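Side-chain contacts in peptidase M28 (Shewanella amazonensis SB2B, PDB 3IIB), which is a two-zinc hydrolase of peptidase family M28 that probably works as a metallocarboxypeptidase or dipeptidase: residues 53-57 against 58-62; 347-350 against 351-355. All blocks are in the same frame, centred on the assembly; numbering follows the deposited sequence.

In the fold
Contacts 1 and 2 are both local, each made within one continuous run of chain, and both lie away from the zinc site; their centres are about 33 Å apart and their nearest atoms about 21 Å. They share no element: contact 1 covers the C-terminal end of helix 42-57 and the loop into strand 62-84, whereas contact 2 lies within helix 346-355. Each is partly buried, with two residues in the interior: L55 and F60 in the first, A348 and V352 in the second. The chemistry follows the place: in 53-57 against 58-62, backbone capping bonds accompany an aliphatic-aromatic contact; in 347-350 against 351-355, helical bonds broken once at P351 run beside a CH-pi contact.

Contact 1: 53-57 against 58-62; sequences AKLQS and LGFDR
L58 and K54 meet first through the backbone: L58 N donates to K54 O over 3.1 Å, in a bond bent to an N-H...O angle of 136°. K54 O also accepts from S57 OG at 2.8 Å. Both donors approach K54 O from one face of its carbonyl plane; S57 OG, set between its own backbone N and carbonyl carbon (chi1 84°), is placed for its bond to that oxygen. The L58 side chain lies beside this doubly used acceptor, its CG 3.3 Å from K54 O and its CD1 4.2 Å from K54 CG. Replacing L58 with an alanine would probably cost K54 O the cover given by CG and CD1 and end the contacts with K54 CG and T278, opening a gap beside the helix end. One residue on, G59 N bonds Q56 O at 3.0 Å, coming from above the carbonyl plane.

On the buried side, F60 folds back toward the helix. F60 CE2 packs 3.6 Å from L55 CD2, while L55 O sits at the ring edge, near the ring plane, 3.4 Å from F60 CD2. In the second shell, A240 of strand 220-242 touches both L55 and F60, and T278 of helix 267-285 touches L55 and L58. K54 NZ bonds S29 OG, which holds the far end of that bent chain. Beyond F60, D61 and R62 both face E241 in a classic beta bulge. G59 leaves helical geometry with positive phi (85°), and the bonds L58 N to K54 O and G59 N to Q56 O tie the chain back into the last turn: a Schellman motif, closing helix 42-57 before strand 62-84.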
# COMPACT_ATOMS: atom_id res chain seq x y z
N ALA A 53 -23.81 -10.49 -20.06
CA ALA A 53 -24.87 -9.51 -19.90
C ALA A 53 -24.38 -8.15 -20.40
O ALA A 53 -25.12 -7.43 -21.06
CB ALA A 53 -25.33 -9.42 -18.40
N LYS A 54 -23.13 -7.82 -20.09
CA LYS A 54 -22.61 -6.52 -20.45
C LYS A 54 -22.53 -6.39 -21.93
O LYS A 54 -22.92 -5.36 -22.50
CB LYS A 54 -21.24 -6.29 -19.80
CG LYS A 54 -20.63 -4.90 -20.07
CD LYS A 54 -21.45 -3.79 -19.41
CE LYS A 54 -21.53 -3.90 -17.89
NZ LYS A 54 -22.29 -2.76 -17.28
N LEU A 55 -21.99 -7.41 -22.59
CA LEU A 55 -21.83 -7.35 -24.04
C LEU A 55 -23.18 -7.32 -24.72
O LEU A 55 -23.37 -6.58 -25.69
CB LEU A 55 -20.97 -8.51 -24.53
CG LEU A 55 -19.53 -8.40 -23.99
CD1 LEU A 55 -18.79 -9.72 -24.11
CD2 LEU A 55 -18.75 -7.26 -24.63
N GLN A 56 -24.14 -8.11 -24.22
CA GLN A 56 -25.49 -8.04 -24.77
C GLN A 56 -26.11 -6.66 -24.61
O GLN A 56 -26.78 -6.14 -25.53
CB GLN A 56 -26.39 -9.08 -24.10
CG GLN A 56 -26.02 -10.51 -24.48
CD GLN A 56 -26.74 -11.54 -23.64
OE1 GLN A 56 -27.18 -11.27 -22.53
NE2 GLN A 56 -26.84 -12.75 -24.18
N SER A 57 -25.87 -6.05 -23.45
CA SER A 57 -26.45 -4.76 -23.14
C SER A 57 -25.88 -3.67 -24.05
O SER A 57 -26.50 -2.63 -24.30
CB SER A 57 -26.25 -4.40 -21.65
OG SER A 57 -24.95 -3.79 -21.45
N LEU A 58 -24.65 -3.88 -24.53
CA LEU A 58 -24.04 -2.94 -25.43
C LEU A 58 -24.46 -3.16 -26.89
O LEU A 58 -24.08 -2.39 -27.77
CB LEU A 58 -22.51 -3.00 -25.30
CG LEU A 58 -22.00 -2.55 -23.94
CD1 LEU A 58 -20.52 -2.90 -23.76
CD2 LEU A 58 -22.25 -1.05 -23.78
N GLY A 59 -25.24 -4.20 -27.17
CA GLY A 59 -25.80 -4.35 -28.51
C GLY A 59 -24.93 -5.02 -29.55
O GLY A 59 -25.19 -4.89 -30.75
N PHE A 60 -23.92 -5.77 -29.12
CA PHE A 60 -23.06 -6.46 -30.09
C PHE A 60 -23.87 -7.42 -30.94
O PHE A 60 -24.91 -7.91 -30.53
CB PHE A 60 -21.86 -7.16 -29.44
CG PHE A 60 -20.80 -6.19 -28.96
CD1 PHE A 60 -19.98 -5.56 -29.88
CD2 PHE A 60 -20.68 -5.83 -27.66
CE1 PHE A 60 -19.04 -4.64 -29.46
CE2 PHE A 60 -19.74 -4.90 -27.22
CZ PHE A 60 -18.93 -4.32 -28.10
N ASP A 61 -23.39 -7.66 -32.14
CA ASP A 61 -24.14 -8.47 -33.10
C ASP A 61 -24.20 -9.94 -32.72
O ASP A 61 -25.25 -10.59 -32.90
CB ASP A 61 -23.56 -8.30 -34.48
CG ASP A 61 -23.72 -6.87 -35.00
OD1 ASP A 61 -24.87 -6.46 -35.10
OD2 ASP A 61 -22.73 -6.17 -35.30
N ARG A 62 -23.12 -10.47 -32.17
CA ARG A 62 -23.13 -11.80 -31.54
C ARG A 62 -22.42 -11.70 -30.21
O ARG A 62 -21.46 -10.93 -30.04
CB ARG A 62 -22.40 -12.83 -32.42
CG ARG A 62 -23.07 -13.07 -33.76
CD ARG A 62 -22.31 -14.13 -34.61
NE ARG A 62 -22.20 -15.42 -33.94
CZ ARG A 62 -21.18 -16.28 -34.08
NH1 ARG A 62 -20.11 -15.98 -34.83
NH2 ARG A 62 -21.20 -17.44 -33.41

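Contact 2: 347-350 against 351-355; sequences TAHS and PVINA
I353 lays its terminal methyl over one face of the H349 imidazole, one turn back along the same helix. I353 CD1 stands 3.6 Å from the centroid of the H349 ring and 22° off the ring normal, which defines a CH-pi contact over the face. The methyl is offset toward the rim, and its closest ring atom is H349 NE2, at 3.3 Å from I353 CD1. The torsions bring the groups together: H349 CG is anti to the backbone N (chi1 -174°), while I353 CG1 is anti to the carbonyl carbon and CD1 continues the chain outward. The ring has a second hold, because H349 NE2 is hydrogen-bonded to G367 O, which would limit its rotation under the methyl.

The helix belongs to a beta-alpha-beta unit formed by strand 337-343, helix 346-355 and strand 365-366. W342 of its first strand touches both V352 and I353, while L437 lies against A348 and V352 on the buried side.

Beneath the side chains, I353 N donates to H349 O at 3.1 Å with an almost straight N-H...O angle of 170°. V352 N bonds A348 O over 3.0 Å, and the V352 CG2 branch rests 3.3 Å from H349 O. P351 interrupts this ladder: its nitrogen has no hydrogen to give, the helix kinks there, and P351 CD lies 3.6 Å from T347 O, where a backbone N-H...O hydrogen bond would otherwise form. The i to i-4 bonds run on from V352, directly after the proline, and N354 N to S350 O, at 3.0 Å, is the third of them.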
# COMPACT_ATOMS: atom_id res chain seq x y z
N THR A 347 6.65 -7.18 -46.31
CA THR A 347 6.10 -6.22 -47.28
C THR A 347 4.89 -5.43 -46.73
O THR A 347 4.45 -4.48 -47.35
CB THR A 347 5.67 -6.89 -48.60
OG1 THR A 347 4.69 -7.90 -48.32
CG2 THR A 347 6.88 -7.48 -49.33
N ALA A 348 4.34 -5.86 -45.60
CA ALA A 348 3.27 -5.16 -44.90
C ALA A 348 3.76 -4.15 -43.86
O ALA A 348 2.99 -3.34 -43.41
CB ALA A 348 2.37 -6.16 -44.21
N HIS A 349 5.02 -4.23 -43.42
CA HIS A 349 5.46 -3.47 -42.25
C HIS A 349 5.34 -1.96 -42.46
O HIS A 349 4.72 -1.28 -41.65
CB HIS A 349 6.90 -3.81 -41.90
CG HIS A 349 7.39 -3.18 -40.63
ND1 HIS A 349 8.71 -2.86 -40.44
CD2 HIS A 349 6.76 -2.87 -39.47
CE1 HIS A 349 8.87 -2.36 -39.23
NE2 HIS A 349 7.70 -2.35 -38.62
N SER A 350 5.95 -1.41 -43.50
CA SER A 350 5.86 0.02 -43.70
C SER A 350 4.38 0.43 -43.95
O SER A 350 3.95 1.43 -43.43
CB SER A 350 6.78 0.48 -44.81
OG SER A 350 8.13 0.25 -44.43
N PRO A 351 3.62 -0.38 -44.72
CA PRO A 351 2.18 -0.02 -44.88
C PRO A 351 1.39 0.07 -43.61
O PRO A 351 0.64 1.02 -43.46
CB PRO A 351 1.63 -1.13 -45.82
CG PRO A 351 2.77 -1.39 -46.69
CD PRO A 351 4.04 -1.29 -45.80
N VAL A 352 1.58 -0.85 -42.65
CA VAL A 352 0.82 -0.79 -41.38
C VAL A 352 1.30 0.32 -40.45
O VAL A 352 0.51 0.98 -39.80
CB VAL A 352 0.71 -2.16 -40.66
CG1 VAL A 352 -0.06 -3.16 -41.55
CG2 VAL A 352 2.10 -2.71 -40.24
N ILE A 353 2.61 0.60 -40.44
CA ILE A 353 3.14 1.75 -39.72
C ILE A 353 2.44 3.00 -40.25
O ILE A 353 1.93 3.81 -39.46
CB ILE A 353 4.65 1.89 -39.92
CG1 ILE A 353 5.43 0.81 -39.14
CG2 ILE A 353 5.12 3.32 -39.56
CD1 ILE A 353 6.88 0.73 -39.63
N ASN A 354 2.41 3.15 -41.57
CA ASN A 354 1.77 4.32 -42.20
C ASN A 354 0.27 4.41 -41.83
O ASN A 354 -0.22 5.49 -41.47
CB ASN A 354 2.01 4.25 -43.72
CG ASN A 354 1.49 5.49 -44.49
OD1 ASN A 354 1.78 6.63 -44.15
ND2 ASN A 354 0.73 5.24 -45.55
N ALA A 355 -0.43 3.28 -41.92
CA ALA A 355 -1.85 3.24 -41.58
C ALA A 355 -2.06 3.74 -40.17
O ALA A 355 -3.08 4.39 -39.89
CB ALA A 355 -2.44 1.83 -41.71